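Local coordinates for protein phosphatase YwpJ (Bacillus subtilis, PDB 1NRW) that dephosphorylates five- and six-carbon sugar phosphates and nucleoside monophosphates in vitro, and flavin mononucleotide to a lesser extent, as a magnesium-dependent hydrolase of the haloacid dehalogenase superfamily, at residues S18-S23 with D127-A132; L94-S99 with K190-A195; E100-E105 with H206-S211; S131-A136 with L273-H278. One frame throughout, in Å; residues are numbered along the deposited sequence. Where two conformers were deposited one is given.

Contact 1: S18-S23 with D127-A132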
loop_
_atom_site.group_PDB
_atom_site.type_symbol
_atom_site.label_atom_id
_atom_site.label_comp_id
_atom_site.label_asym_id
_atom_site.label_seq_id
_atom_site.Cartn_x
_atom_site.Cartn_y
_atom_site.Cartn_z
ATOM N N SER A 18 -15.166 1.562 2.109
ATOM C CA SER A 18 -14.942 2.722 2.965
ATOM C C SER A 18 -14.999 2.434 4.467
ATOM O O SER A 18 -14.712 3.311 5.287
ATOM C CB SER A 18 -15.915 3.847 2.590
ATOM O OG SER A 18 -17.263 3.438 2.729
ATOM N N LYS A 19 -15.372 1.212 4.827
ATOM C CA LYS A 19 -15.412 0.805 6.229
ATOM C C LYS A 19 -14.294 -0.198 6.481
ATOM O O LYS A 19 -14.240 -0.851 7.526
ATOM C CB LYS A 19 -16.774 0.199 6.571
ATOM C CG LYS A 19 -17.857 1.258 6.697
ATOM C CD LYS A 19 -19.184 0.690 7.184
ATOM C CE LYS A 19 -19.901 -0.090 6.102
ATOM N NZ LYS A 19 -21.303 -0.412 6.515
ATOM N N HIS A 20 -13.399 -0.293 5.500
ATOM C CA HIS A 20 -12.260 -1.205 5.514
ATOM C C HIS A 20 -12.619 -2.666 5.722
ATOM O O HIS A 20 -11.920 -3.414 6.408
ATOM C CB HIS A 20 -11.203 -0.761 6.533
ATOM C CG HIS A 20 -10.236 0.242 5.984
ATOM N ND1 HIS A 20 -9.038 0.536 6.597
ATOM C CD2 HIS A 20 -10.291 1.019 4.876
ATOM C CE1 HIS A 20 -8.395 1.449 5.891
ATOM N NE2 HIS A 20 -9.135 1.761 4.841
ATOM N N GLN A 21 -13.720 -3.067 5.101
ATOM C CA GLN A 21 -14.177 -4.441 5.157
ATOM C C GLN A 21 -13.922 -5.025 3.776
ATOM O O GLN A 21 -13.757 -4.284 2.800
ATOM C CB GLN A 21 -15.686 -4.501 5.407
ATOM C CG GLN A 21 -16.186 -3.680 6.575
ATOM C CD GLN A 21 -17.694 -3.521 6.549
ATOM O OE1 GLN A 21 -18.291 -3.348 5.485
ATOM N NE2 GLN A 21 -18.318 -3.557 7.722
ATOM N N VAL A 22 -13.866 -6.348 3.704
ATOM C CA VAL A 22 -13.760 -7.034 2.430
ATOM C C VAL A 22 -15.200 -7.527 2.303
ATOM O O VAL A 22 -15.652 -8.350 3.104
ATOM C CB VAL A 22 -12.813 -8.244 2.477
ATOM C CG1 VAL A 22 -12.888 -8.992 1.150
ATOM C CG2 VAL A 22 -11.382 -7.781 2.749
ATOM N N SER A 23 -15.933 -7.002 1.327
ATOM C CA SER A 23 -17.332 -7.383 1.154
ATOM C C SER A 23 -17.498 -8.853 0.808
ATOM O O SER A 23 -16.560 -9.504 0.345
ATOM C CB SER A 23 -17.980 -6.540 0.056
ATOM O OG SER A 23 -17.439 -6.855 -1.216
ATOM N N ASP A 127 -6.757 10.253 6.921
ATOM C CA ASP A 127 -6.412 10.851 5.633
ATOM C C ASP A 127 -6.466 9.778 4.537
ATOM O O ASP A 127 -6.873 10.055 3.408
ATOM C CB ASP A 127 -5.016 11.487 5.699
ATOM C CG ASP A 127 -4.598 12.132 4.380
ATOM O OD1 ASP A 127 -5.381 12.933 3.823
ATOM O OD2 ASP A 127 -3.480 11.845 3.903
ATOM N N ARG A 128 -6.054 8.555 4.870
ATOM C CA ARG A 128 -6.099 7.456 3.902
ATOM C C ARG A 128 -7.554 7.198 3.502
ATOM O O ARG A 128 -7.872 7.112 2.315
ATOM C CB ARG A 128 -5.535 6.166 4.501
ATOM C CG ARG A 128 -4.037 6.122 4.765
ATOM C CD ARG A 128 -3.745 4.790 5.459
ATOM N NE ARG A 128 -2.344 4.546 5.802
ATOM C CZ ARG A 128 -1.428 4.079 4.957
ATOM N NH1 ARG A 128 -1.747 3.812 3.698
ATOM N NH2 ARG A 128 -0.199 3.829 5.390
ATOM N N PHE A 129 -8.421 7.059 4.506
ATOM C CA PHE A 129 -9.848 6.804 4.295
ATOM C C PHE A 129 -10.487 7.898 3.442
ATOM O O PHE A 129 -11.143 7.618 2.444
ATOM C CB PHE A 129 -10.610 6.759 5.631
ATOM C CG PHE A 129 -10.619 5.413 6.312
ATOM C CD1 PHE A 129 -9.540 4.992 7.088
ATOM C CD2 PHE A 129 -11.745 4.588 6.223
ATOM C CE1 PHE A 129 -9.578 3.779 7.771
ATOM C CE2 PHE A 129 -11.798 3.364 6.904
ATOM C CZ PHE A 129 -10.713 2.959 7.681
ATOM N N ARG A 130 -10.305 9.150 3.857
ATOM C CA ARG A 130 -10.891 10.282 3.145
ATOM C C ARG A 130 -10.381 10.468 1.723
ATOM O O ARG A 130 -11.127 10.891 0.842
ATOM C CB ARG A 130 -10.666 11.573 3.940
ATOM C CG ARG A 130 -11.297 11.547 5.324
ATOM C CD ARG A 130 -11.049 12.842 6.083
ATOM N NE ARG A 130 -11.704 13.980 5.449
ATOM C CZ ARG A 130 -11.688 15.216 5.938
ATOM N NH1 ARG A 130 -11.046 15.477 7.069
ATOM N NH2 ARG A 130 -12.322 16.190 5.298
ATOM N N SER A 131 -9.111 10.162 1.494
ATOM C CA SER A 131 -8.544 10.321 0.162
ATOM C C SER A 131 -9.108 9.287 -0.801
ATOM O O SER A 131 -9.339 9.582 -1.974
ATOM C CB SER A 131 -7.018 10.205 0.218
ATOM O OG SER A 131 -6.473 11.266 0.987
ATOM N N ALA A 132 -9.336 8.080 -0.294
ATOM C CA ALA A 132 -9.868 6.990 -1.105
ATOM C C ALA A 132 -11.343 7.204 -1.420
ATOM O O ALA A 132 -11.794 6.920 -2.529
ATOM C CB ALA A 132 -9.685 5.664 -0.382
#

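Contact 2: L94-S99 with K190-A195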
loop_
_atom_site.group_PDB
_atom_site.type_symbol
_atom_site.label_atom_id
_atom_site.label_comp_id
_atom_site.label_asym_id
_atom_site.label_seq_id
_atom_site.Cartn_x
_atom_site.Cartn_y
_atom_site.Cartn_z
ATOM N N LEU A 94 15.009 9.909 7.704
ATOM C CA LEU A 94 14.359 10.012 9.003
ATOM C C LEU A 94 14.821 11.225 9.798
ATOM O O LEU A 94 14.016 11.876 10.466
ATOM C CB LEU A 94 14.579 8.724 9.797
ATOM C CG LEU A 94 13.974 7.500 9.093
ATOM C CD1 LEU A 94 14.333 6.225 9.835
ATOM C CD2 LEU A 94 12.458 7.662 9.015
ATOM N N SER A 95 16.110 11.540 9.724
ATOM C CA SER A 95 16.623 12.698 10.446
ATOM C C SER A 95 15.938 13.952 9.914
ATOM O O SER A 95 15.548 14.832 10.684
ATOM C CB SER A 95 18.140 12.818 10.266
ATOM O OG SER A 95 18.478 13.022 8.908
ATOM N N TRP A 96 15.779 14.026 8.594
ATOM C CA TRP A 96 15.133 15.177 7.971
ATOM C C TRP A 96 13.647 15.261 8.336
ATOM O O TRP A 96 13.160 16.320 8.737
ATOM C CB TRP A 96 15.283 15.118 6.446
ATOM C CG TRP A 96 14.758 16.352 5.762
ATOM C CD1 TRP A 96 15.352 17.582 5.721
ATOM C CD2 TRP A 96 13.504 16.490 5.078
ATOM N NE1 TRP A 96 14.544 18.478 5.058
ATOM C CE2 TRP A 96 13.405 17.835 4.652
ATOM C CE3 TRP A 96 12.454 15.609 4.783
ATOM C CZ2 TRP A 96 12.295 18.320 3.951
ATOM C CZ3 TRP A 96 11.348 16.094 4.083
ATOM C CH2 TRP A 96 11.281 17.438 3.677
ATOM N N LEU A 97 12.927 14.150 8.195
ATOM C CA LEU A 97 11.502 14.137 8.514
ATOM C C LEU A 97 11.236 14.542 9.959
ATOM O O LEU A 97 10.330 15.325 10.238
ATOM C CB LEU A 97 10.904 12.746 8.264
ATOM C CG LEU A 97 10.814 12.307 6.801
ATOM C CD1 LEU A 97 10.360 10.853 6.720
ATOM C CD2 LEU A 97 9.847 13.217 6.060
ATOM N N GLU A 98 12.026 14.004 10.878
ATOM C CA GLU A 98 11.838 14.311 12.289
ATOM C C GLU A 98 12.209 15.755 12.615
ATOM O O GLU A 98 11.484 16.435 13.334
ATOM C CB GLU A 98 12.654 13.339 13.146
ATOM C CG GLU A 98 12.428 13.478 14.640
ATOM C CD GLU A 98 13.064 12.349 15.425
ATOM O OE1 GLU A 98 12.550 11.210 15.359
ATOM O OE2 GLU A 98 14.085 12.600 16.100
ATOM N N SER A 99 13.326 16.227 12.075
ATOM C CA SER A 99 13.762 17.596 12.341
ATOM C C SER A 99 12.812 18.623 11.731
ATOM O O SER A 99 12.694 19.741 12.239
ATOM C CB SER A 99 15.178 17.827 11.800
ATOM O OG SER A 99 15.206 17.835 10.382
ATOM N N LYS A 190 9.616 17.714 -3.538
ATOM C CA LYS A 190 10.729 18.330 -4.262
ATOM C C LYS A 190 12.078 17.760 -3.839
ATOM O O LYS A 190 12.991 17.608 -4.656
ATOM C CB LYS A 190 10.754 19.844 -4.029
ATOM C CG LYS A 190 9.566 20.603 -4.584
ATOM C CD LYS A 190 9.702 22.092 -4.287
ATOM C CE LYS A 190 8.477 22.870 -4.748
ATOM N NZ LYS A 190 8.582 24.318 -4.411
ATOM N N ARG A 191 12.198 17.450 -2.554
ATOM C CA ARG A 191 13.437 16.922 -2.004
ATOM C C ARG A 191 13.825 15.536 -2.511
ATOM O O ARG A 191 15.009 15.254 -2.689
ATOM C CB ARG A 191 13.346 16.899 -0.473
ATOM C CG ARG A 191 14.626 16.479 0.235
ATOM C CD ARG A 191 14.432 16.478 1.747
ATOM N NE ARG A 191 15.633 16.055 2.463
ATOM C CZ ARG A 191 16.712 16.813 2.631
ATOM N NH1 ARG A 191 16.742 18.044 2.139
ATOM N NH2 ARG A 191 17.762 16.339 3.289
ATOM N N TYR A 192 12.838 14.679 -2.763
ATOM C CA TYR A 192 13.123 13.315 -3.202
ATOM C C TYR A 192 12.679 12.924 -4.607
ATOM O O TYR A 192 12.998 11.830 -5.070
ATOM C CB TYR A 192 12.514 12.334 -2.197
ATOM C CG TYR A 192 13.058 12.512 -0.802
ATOM C CD1 TYR A 192 14.360 12.126 -0.490
ATOM C CD2 TYR A 192 12.290 13.110 0.197
ATOM C CE1 TYR A 192 14.888 12.331 0.783
ATOM C CE2 TYR A 192 12.810 13.321 1.473
ATOM C CZ TYR A 192 14.109 12.930 1.757
ATOM O OH TYR A 192 14.635 13.134 3.012
ATOM N N GLU A 193 11.965 13.807 -5.295
ATOM C CA GLU A 193 11.478 13.470 -6.627
ATOM C C GLU A 193 12.580 13.141 -7.638
ATOM O O GLU A 193 12.329 12.440 -8.618
ATOM C CB GLU A 193 10.572 14.589 -7.161
ATOM C CG GLU A 193 11.273 15.872 -7.574
ATOM C CD GLU A 193 10.286 16.958 -7.980
ATOM O OE1 GLU A 193 9.193 16.610 -8.473
ATOM O OE2 GLU A 193 10.602 18.157 -7.817
ATOM N N HIS A 194 13.796 13.626 -7.395
ATOM C CA HIS A 194 14.913 13.363 -8.303
ATOM C C HIS A 194 15.932 12.360 -7.756
ATOM O O HIS A 194 16.954 12.104 -8.394
ATOM C CB HIS A 194 15.639 14.667 -8.653
ATOM C CG HIS A 194 14.822 15.616 -9.472
ATOM N ND1 HIS A 194 14.299 15.278 -10.702
ATOM C CD2 HIS A 194 14.444 16.896 -9.241
ATOM C CE1 HIS A 194 13.633 16.308 -11.193
ATOM N NE2 HIS A 194 13.706 17.303 -10.326
ATOM N N ALA A 195 15.660 11.799 -6.580
ATOM C CA ALA A 195 16.568 10.825 -5.976
ATOM C C ALA A 195 16.479 9.505 -6.740
ATOM O O ALA A 195 15.483 8.784 -6.645
ATOM C CB ALA A 195 16.216 10.617 -4.508
#

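Contact 3: E100-E105 with H206-S211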
loop_
_atom_site.group_PDB
_atom_site.type_symbol
_atom_site.label_atom_id
_atom_site.label_comp_id
_atom_site.label_asym_id
_atom_site.label_seq_id
_atom_site.Cartn_x
_atom_site.Cartn_y
_atom_site.Cartn_z
ATOM N N GLU A 100 12.130 18.241 10.655
ATOM C CA GLU A 100 11.203 19.146 9.980
ATOM C C GLU A 100 9.751 19.019 10.434
ATOM O O GLU A 100 8.844 19.552 9.799
ATOM C CB GLU A 100 11.290 18.961 8.465
ATOM C CG GLU A 100 12.510 19.610 7.833
ATOM C CD GLU A 100 12.596 21.096 8.137
ATOM O OE1 GLU A 100 11.563 21.788 8.024
ATOM O OE2 GLU A 100 13.697 21.571 8.486
ATOM N N ASN A 101 9.536 18.291 11.521
ATOM C CA ASN A 101 8.203 18.135 12.091
ATOM C C ASN A 101 7.152 17.405 11.255
ATOM O O ASN A 101 5.971 17.748 11.294
ATOM C CB ASN A 101 7.676 19.511 12.497
ATOM C CG ASN A 101 8.657 20.263 13.367
ATOM O OD1 ASN A 101 9.042 19.785 14.434
ATOM N ND2 ASN A 101 9.079 21.440 12.914
ATOM N N TYR A 102 7.582 16.410 10.490
ATOM C CA TYR A 102 6.646 15.608 9.710
ATOM C C TYR A 102 6.275 14.430 10.595
ATOM O O TYR A 102 7.097 13.990 11.400
ATOM C CB TYR A 102 7.321 15.038 8.461
ATOM C CG TYR A 102 7.575 16.025 7.354
ATOM C CD1 TYR A 102 6.629 16.231 6.345
ATOM C CD2 TYR A 102 8.765 16.747 7.306
ATOM C CE1 TYR A 102 6.870 17.134 5.310
ATOM C CE2 TYR A 102 9.014 17.650 6.284
ATOM C CZ TYR A 102 8.067 17.840 5.290
ATOM O OH TYR A 102 8.324 18.738 4.287
ATOM N N TYR A 103 5.046 13.931 10.479
ATOM C CA TYR A 103 4.680 12.734 11.226
ATOM C C TYR A 103 5.293 11.664 10.327
ATOM O O TYR A 103 5.365 11.855 9.111
ATOM C CB TYR A 103 3.166 12.488 11.248
ATOM C CG TYR A 103 2.325 13.443 12.057
ATOM C CD1 TYR A 103 2.904 14.398 12.890
ATOM C CD2 TYR A 103 0.931 13.396 11.975
ATOM C CE1 TYR A 103 2.112 15.289 13.618
ATOM C CE2 TYR A 103 0.134 14.275 12.698
ATOM C CZ TYR A 103 0.730 15.222 13.512
ATOM O OH TYR A 103 -0.060 16.118 14.199
ATOM N N TYR A 104 5.739 10.551 10.892
ATOM C CA TYR A 104 6.300 9.509 10.045
ATOM C C TYR A 104 6.137 8.115 10.624
ATOM O O TYR A 104 5.974 7.939 11.833
ATOM C CB TYR A 104 7.778 9.813 9.727
ATOM C CG TYR A 104 8.738 9.706 10.892
ATOM C CD1 TYR A 104 9.283 8.473 11.260
ATOM C CD2 TYR A 104 9.106 10.834 11.625
ATOM C CE1 TYR A 104 10.170 8.366 12.326
ATOM C CE2 TYR A 104 9.993 10.741 12.696
ATOM C CZ TYR A 104 10.519 9.504 13.040
ATOM O OH TYR A 104 11.391 9.398 14.098
ATOM N N GLU A 105 6.145 7.124 9.741
ATOM C CA GLU A 105 6.002 5.734 10.141
ATOM C C GLU A 105 7.077 4.966 9.387
ATOM O O GLU A 105 7.263 5.174 8.187
ATOM C CB GLU A 105 4.613 5.209 9.768
ATOM C CG GLU A 105 3.474 5.982 10.433
ATOM C CD GLU A 105 2.102 5.443 10.068
ATOM O OE1 GLU A 105 2.024 4.384 9.407
ATOM O OE2 GLU A 105 1.096 6.078 10.453
ATOM N N HIS A 206 -2.379 13.711 2.074
ATOM C CA HIS A 206 -1.397 14.361 2.930
ATOM C C HIS A 206 -0.168 13.535 3.287
ATOM O O HIS A 206 0.478 13.774 4.310
ATOM C CB HIS A 206 -2.075 14.885 4.196
ATOM C CG HIS A 206 -3.148 15.892 3.918
ATOM N ND1 HIS A 206 -4.419 15.536 3.521
ATOM C CD2 HIS A 206 -3.120 17.247 3.923
ATOM C CE1 HIS A 206 -5.128 16.627 3.291
ATOM N NE2 HIS A 206 -4.364 17.679 3.526
ATOM N N ASN A 207 0.164 12.559 2.450
ATOM C CA ASN A 207 1.358 11.771 2.708
ATOM C C ASN A 207 2.150 11.514 1.443
ATOM O O ASN A 207 1.722 11.845 0.328
ATOM C CB ASN A 207 1.024 10.422 3.398
ATOM C CG ASN A 207 0.522 9.338 2.429
ATOM O OD1 ASN A 207 0.992 9.215 1.298
ATOM N ND2 ASN A 207 -0.417 8.525 2.899
ATOM N N PHE A 208 3.347 10.984 1.651
ATOM C CA PHE A 208 4.230 10.558 0.582
ATOM C C PHE A 208 4.970 9.381 1.192
ATOM O O PHE A 208 5.111 9.296 2.416
ATOM C CB PHE A 208 5.183 11.674 0.107
ATOM C CG PHE A 208 5.973 12.344 1.199
ATOM C CD1 PHE A 208 7.207 11.839 1.600
ATOM C CD2 PHE A 208 5.512 13.524 1.774
ATOM C CE1 PHE A 208 7.974 12.507 2.559
ATOM C CE2 PHE A 208 6.270 14.201 2.732
ATOM C CZ PHE A 208 7.503 13.692 3.122
ATOM N N GLU A 209 5.382 8.440 0.352
ATOM C CA GLU A 209 6.090 7.261 0.829
ATOM C C GLU A 209 7.400 7.113 0.078
ATOM O O GLU A 209 7.477 7.394 -1.118
ATOM C CB GLU A 209 5.234 6.003 0.627
ATOM C CG GLU A 209 3.946 5.967 1.464
ATOM C CD GLU A 209 3.095 4.734 1.186
ATOM O OE1 GLU A 209 3.642 3.715 0.699
ATOM O OE2 GLU A 209 1.876 4.774 1.468
ATOM N N LEU A 210 8.424 6.668 0.793
ATOM C CA LEU A 210 9.740 6.472 0.211
ATOM C C LEU A 210 10.238 5.053 0.448
ATOM O O LEU A 210 10.289 4.583 1.584
ATOM C CB LEU A 210 10.733 7.465 0.826
ATOM C CG LEU A 210 10.509 8.942 0.490
ATOM C CD1 LEU A 210 11.300 9.813 1.458
ATOM C CD2 LEU A 210 10.928 9.210 -0.947
ATOM N N SER A 211 10.595 4.371 -0.634
ATOM C CA SER A 211 11.136 3.020 -0.544
ATOM C C SER A 211 12.355 3.008 -1.462
ATOM O O SER A 211 12.650 4.019 -2.104
ATOM C CB SER A 211 10.095 1.988 -0.995
ATOM O OG SER A 211 9.582 2.305 -2.274
#

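Contact 4: S131-A136 with L273-H278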
loop_
_atom_site.group_PDB
_atom_site.type_symbol
_atom_site.label_atom_id
_atom_site.label_comp_id
_atom_site.label_asym_id
_atom_site.label_seq_id
_atom_site.Cartn_x
_atom_site.Cartn_y
_atom_site.Cartn_z
ATOM N N SER A 131 -9.111 10.162 1.494
ATOM C CA SER A 131 -8.544 10.321 0.162
ATOM C C SER A 131 -9.108 9.287 -0.801
ATOM O O SER A 131 -9.339 9.582 -1.974
ATOM C CB SER A 131 -7.018 10.205 0.218
ATOM O OG SER A 131 -6.473 11.266 0.987
ATOM N N ALA A 132 -9.336 8.080 -0.294
ATOM C CA ALA A 132 -9.868 6.990 -1.105
ATOM C C ALA A 132 -11.343 7.204 -1.420
ATOM O O ALA A 132 -11.794 6.920 -2.529
ATOM C CB ALA A 132 -9.685 5.664 -0.382
ATOM N N ASN A 133 -12.081 7.716 -0.439
ATOM C CA ASN A 133 -13.514 7.949 -0.591
ATOM C C ASN A 133 -13.910 9.340 -0.105
ATOM O O ASN A 133 -14.523 9.492 0.955
ATOM C CB ASN A 133 -14.306 6.888 0.180
ATOM C CG ASN A 133 -14.153 5.496 -0.414
ATOM O OD1 ASN A 133 -13.350 4.691 0.053
ATOM N ND2 ASN A 133 -14.929 5.211 -1.459
ATOM N N PRO A 134 -13.566 10.375 -0.884
ATOM C CA PRO A 134 -13.883 11.763 -0.530
ATOM C C PRO A 134 -15.375 12.013 -0.337
ATOM O O PRO A 134 -15.768 12.954 0.350
ATOM C CB PRO A 134 -13.340 12.561 -1.715
ATOM C CG PRO A 134 -12.257 11.692 -2.261
ATOM C CD PRO A 134 -12.859 10.313 -2.172
ATOM N N GLU A 135 -16.194 11.164 -0.946
ATOM C CA GLU A 135 -17.648 11.299 -0.884
ATOM C C GLU A 135 -18.293 10.656 0.343
ATOM O O GLU A 135 -19.485 10.841 0.592
ATOM C CB GLU A 135 -18.273 10.684 -2.142
ATOM C CG GLU A 135 -18.371 9.149 -2.124
ATOM C CD GLU A 135 -17.015 8.442 -2.155
ATOM O OE1 GLU A 135 -16.985 7.214 -1.954
ATOM O OE2 GLU A 135 -15.987 9.100 -2.392
ATOM N N ALA A 136 -17.507 9.914 1.114
ATOM C CA ALA A 136 -18.029 9.220 2.284
ATOM C C ALA A 136 -18.305 10.103 3.497
ATOM O O ALA A 136 -17.655 11.124 3.705
ATOM C CB ALA A 136 -17.082 8.091 2.668
ATOM N N LEU A 273 -16.337 -0.264 -11.006
ATOM C CA LEU A 273 -17.176 0.449 -10.047
ATOM C C LEU A 273 -16.337 0.931 -8.860
ATOM O O LEU A 273 -15.150 0.633 -8.778
ATOM C CB LEU A 273 -18.293 -0.474 -9.547
ATOM C CG LEU A 273 -19.053 -1.220 -10.653
ATOM C CD1 LEU A 273 -20.118 -2.121 -10.048
ATOM C CD2 LEU A 273 -19.678 -0.211 -11.601
ATOM N N THR A 274 -16.948 1.687 -7.951
ATOM C CA THR A 274 -16.214 2.169 -6.777
ATOM C C THR A 274 -15.930 0.999 -5.840
ATOM O O THR A 274 -16.536 -0.070 -5.960
ATOM C CB THR A 274 -17.018 3.214 -5.973
ATOM O OG1 THR A 274 -18.193 2.598 -5.428
ATOM C CG2 THR A 274 -17.416 4.381 -6.853
ATOM N N ASN A 275 -15.019 1.202 -4.893
ATOM C CA ASN A 275 -14.709 0.131 -3.957
ATOM C C ASN A 275 -15.959 -0.290 -3.197
ATOM O O ASN A 275 -16.180 -1.480 -2.976
ATOM C CB ASN A 275 -13.585 0.545 -2.991
ATOM C CG ASN A 275 -13.886 1.825 -2.217
ATOM O OD1 ASN A 275 -14.646 2.684 -2.665
ATOM N ND2 ASN A 275 -13.257 1.965 -1.053
ATOM N N ASP A 276 -16.781 0.683 -2.809
ATOM C CA ASP A 276 -18.006 0.389 -2.067
ATOM C C ASP A 276 -19.033 -0.406 -2.871
ATOM O O ASP A 276 -19.844 -1.143 -2.303
ATOM C CB ASP A 276 -18.634 1.686 -1.554
ATOM C CG ASP A 276 -17.866 2.278 -0.387
ATOM O OD1 ASP A 276 -16.926 1.618 0.103
ATOM O OD2 ASP A 276 -18.203 3.399 0.047
ATOM N N GLU A 277 -19.003 -0.251 -4.192
ATOM C CA GLU A 277 -19.927 -0.971 -5.063
ATOM C C GLU A 277 -19.312 -2.282 -5.549
ATOM O O GLU A 277 -19.747 -2.849 -6.549
ATOM C CB GLU A 277 -20.317 -0.098 -6.262
ATOM C CG GLU A 277 -21.172 1.102 -5.891
ATOM C CD GLU A 277 -22.548 0.705 -5.384
ATOM O OE1 GLU A 277 -23.220 1.548 -4.756
ATOM O OE2 GLU A 277 -22.963 -0.447 -5.619
ATOM N N HIS A 278 -18.298 -2.754 -4.830
ATOM C CA HIS A 278 -17.616 -4.003 -5.165
ATOM C C HIS A 278 -16.924 -3.990 -6.522
ATOM O O HIS A 278 -17.028 -4.950 -7.294
ATOM C CB HIS A 278 -18.614 -5.164 -5.088
ATOM C CG HIS A 278 -19.509 -5.093 -3.891
ATOM N ND1 HIS A 278 -20.880 -4.968 -3.990
ATOM C CD2 HIS A 278 -19.224 -5.051 -2.570
ATOM C CE1 HIS A 278 -21.397 -4.847 -2.781
ATOM N NE2 HIS A 278 -20.414 -4.894 -1.900
#

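Contact 1: S18-S23 with D127-A132
Beside the active site of this HAD phosphatase, where the catalytic core meets the C2-type cap, His20 of the core loop stacks on Phe129 of the cap helix 118-132. The two side chains arrive from opposite directions and overlap face to face, with ring centroids 3.7 Å apart and planes inclined by 22°. Phe129 CZ sits over the middle of the imidazole, whereas the imidazole is displaced toward the rim of the phenyl. Because the histidine was deposited in two conformers, this stack belongs to the one described here and may be only partly populated. Phe129 CG stands anti to its carbonyl carbon (chi1 -86°), which turns the ring toward the loop, where its edge also meets the backbone. There Ser18 O lies in the plane of the ring, 3.3 Å from Phe129 CE2. This carbonyl is buried without a hydrogen-bond partner in the model, and the weakly positive C-H rim is a milder neighbour for it than an aromatic face would be. Phenylalanine thus offers a face to the imidazole and a C-H edge to the carbonyl, while histidine adds a polar edge: its ND1 is hydrogen-bonded to Gln148 OE1. Gln148 belongs to helix 138-150, whose Ala144 and Ala145 also touch Phe129, so the cap helices 118-132 and 138-150 both meet the core loop that joins helices 11-15 and 24-35.

Contact 2: L94-S99 with K190-A195
Arg191 of helix 182-192 reaches Trp96 on helix 87-99 in a cation-pi stack inside the alpha/beta cap domain. The bond to its CB is directed toward helix 87-99, and with CG anti to the backbone N (chi1 -175°) the chain runs out fully extended to NE. CG passes over the rim of the Tyr192 ring. CD then settles above the centre of the six-membered ring of Trp96, a CH-pi contact 3.4 Å from the centroid. NE lies over the five-membered ring beside its CG-CD2 bond, 3.4 Å from Trp96 CD2, and turns its N-H within the guanidinium plane to Tyr192 OH at 3.1 Å. Beyond it CZ hovers 3.6 Å from the centroid of the five-membered ring, while NH1 passes near Trp96 NE1 and NH2 near CD1. Guanidinium and indole are almost parallel, 7° apart. Arginine suits this place because it offers an apolar chain and a flat cation to one broad aromatic face, while its end can stay near the surface; NH2 makes a long, weak ion pair with Asp92. Tyr192 meets the same indole as an offset edge-to-face neighbour, planes at 80°, and its CE2 stands 4.0 Å from Trp96 CE3.

Contact 3: E100-E105 with H206-S211
Tyr102 and Phe208 meet in an offset edge-to-face pair, the edge of the phenylalanine directed toward the face of the tyrosine. Their closest atoms are Tyr102 CE1 and Phe208 CE2, 4.0 Å apart; Phe208 CZ is almost as near. The centroids stand 5.8 Å apart with the planes at 79°, and the side chains themselves cross at about a right angle. Phe208 takes the crowded position between its backbone N and carbonyl carbon (chi1 52°), which brings the end of the ring closer to Tyr102 than its CB direction alone would suggest. Phe208 is on strand 207-212 and Tyr102 just precedes strand 103-108; in the cap sheet these two strands flank strand 172-178 antiparallel on either side. The aromatic side chains are long enough to meet across that middle strand, whose Gly177 bonds to the backbone of Phe208 and whose Phe178 bonds to that of Tyr103. Around the pair, helix 182-192 supplies Ala187 against Tyr102 and Trp189 against Phe208, and Leu200 of strand 198-201 adds another apolar surface. The hydroxyl of Tyr102 also finds a partner here, in a hydrogen bond with Lys184 O of that helix. Its backbone is placed by the Schellman motif ending helix 87-99: Tyr102 N bonds to Leu97 O, and Asn101, at positive phi, is the C-prime residue, a role asparagine fills readily.

Contact 4: S131-A136 with L273-H278
Asn133 and Asn275 face each other from opposite directions with their amides nearly coplanar, planes 12° apart, and exchange a pair of hydrogen bonds. Asn133 ND2 gives to Asn275 OD1 at 2.8 Å, almost straight (176°), and Asn275 ND2 returns one to Asn133 OD1 at 2.9 Å. Each carbonyl oxygen receives its donor in its own plane, on a lone pair. Asn275 CG lies between its backbone N and carbonyl carbon (chi1 56°), which turns the amide to Asn133. Asparagine is apt on both sides, since its amide carries a donor and an acceptor side by side. The second N-H of Asn133 goes to the syn lone pair of Glu135 OE1, 2.9 Å away, while Asn275 ND2 also bonds to Leu16 O; these help fix which end of each buried amide is nitrogen. Glu135 OE1 and Asp276 OD2, 4.5 Å apart, could raise each other's proton affinity, although Asp276 OD1 accepts from Ser18 N. The side chain of Asn275 is about 6 Å from that of Asp240, a calcium ligand. Asn133 directly follows cap helix 118-132 and Asn275 sits in the core loop before helix 279-286, so the amide pair spans cap and core.

In the fold
Contacts 1 and 4 join cap to core near the metal site: they share the end of helix 118-132, and their centres lie 7 Å apart. Contacts 2 and 3 lie within the cap, with centres 9 Å apart, and link helix 87-99 and the turn leading into strand 103-108 to helix 182-192 and strand 207-212. Contact 3 is fully buried and purely apolar across its segments, whereas contact 2 reaches the surface and sets a cation on an indole. At the partly buried domain interface, contact 1 relies on stacking and contact 4 on paired amides. A hydrogen bond between Asp127 OD1 and His206 ND1 connects contact 1 with contact 3.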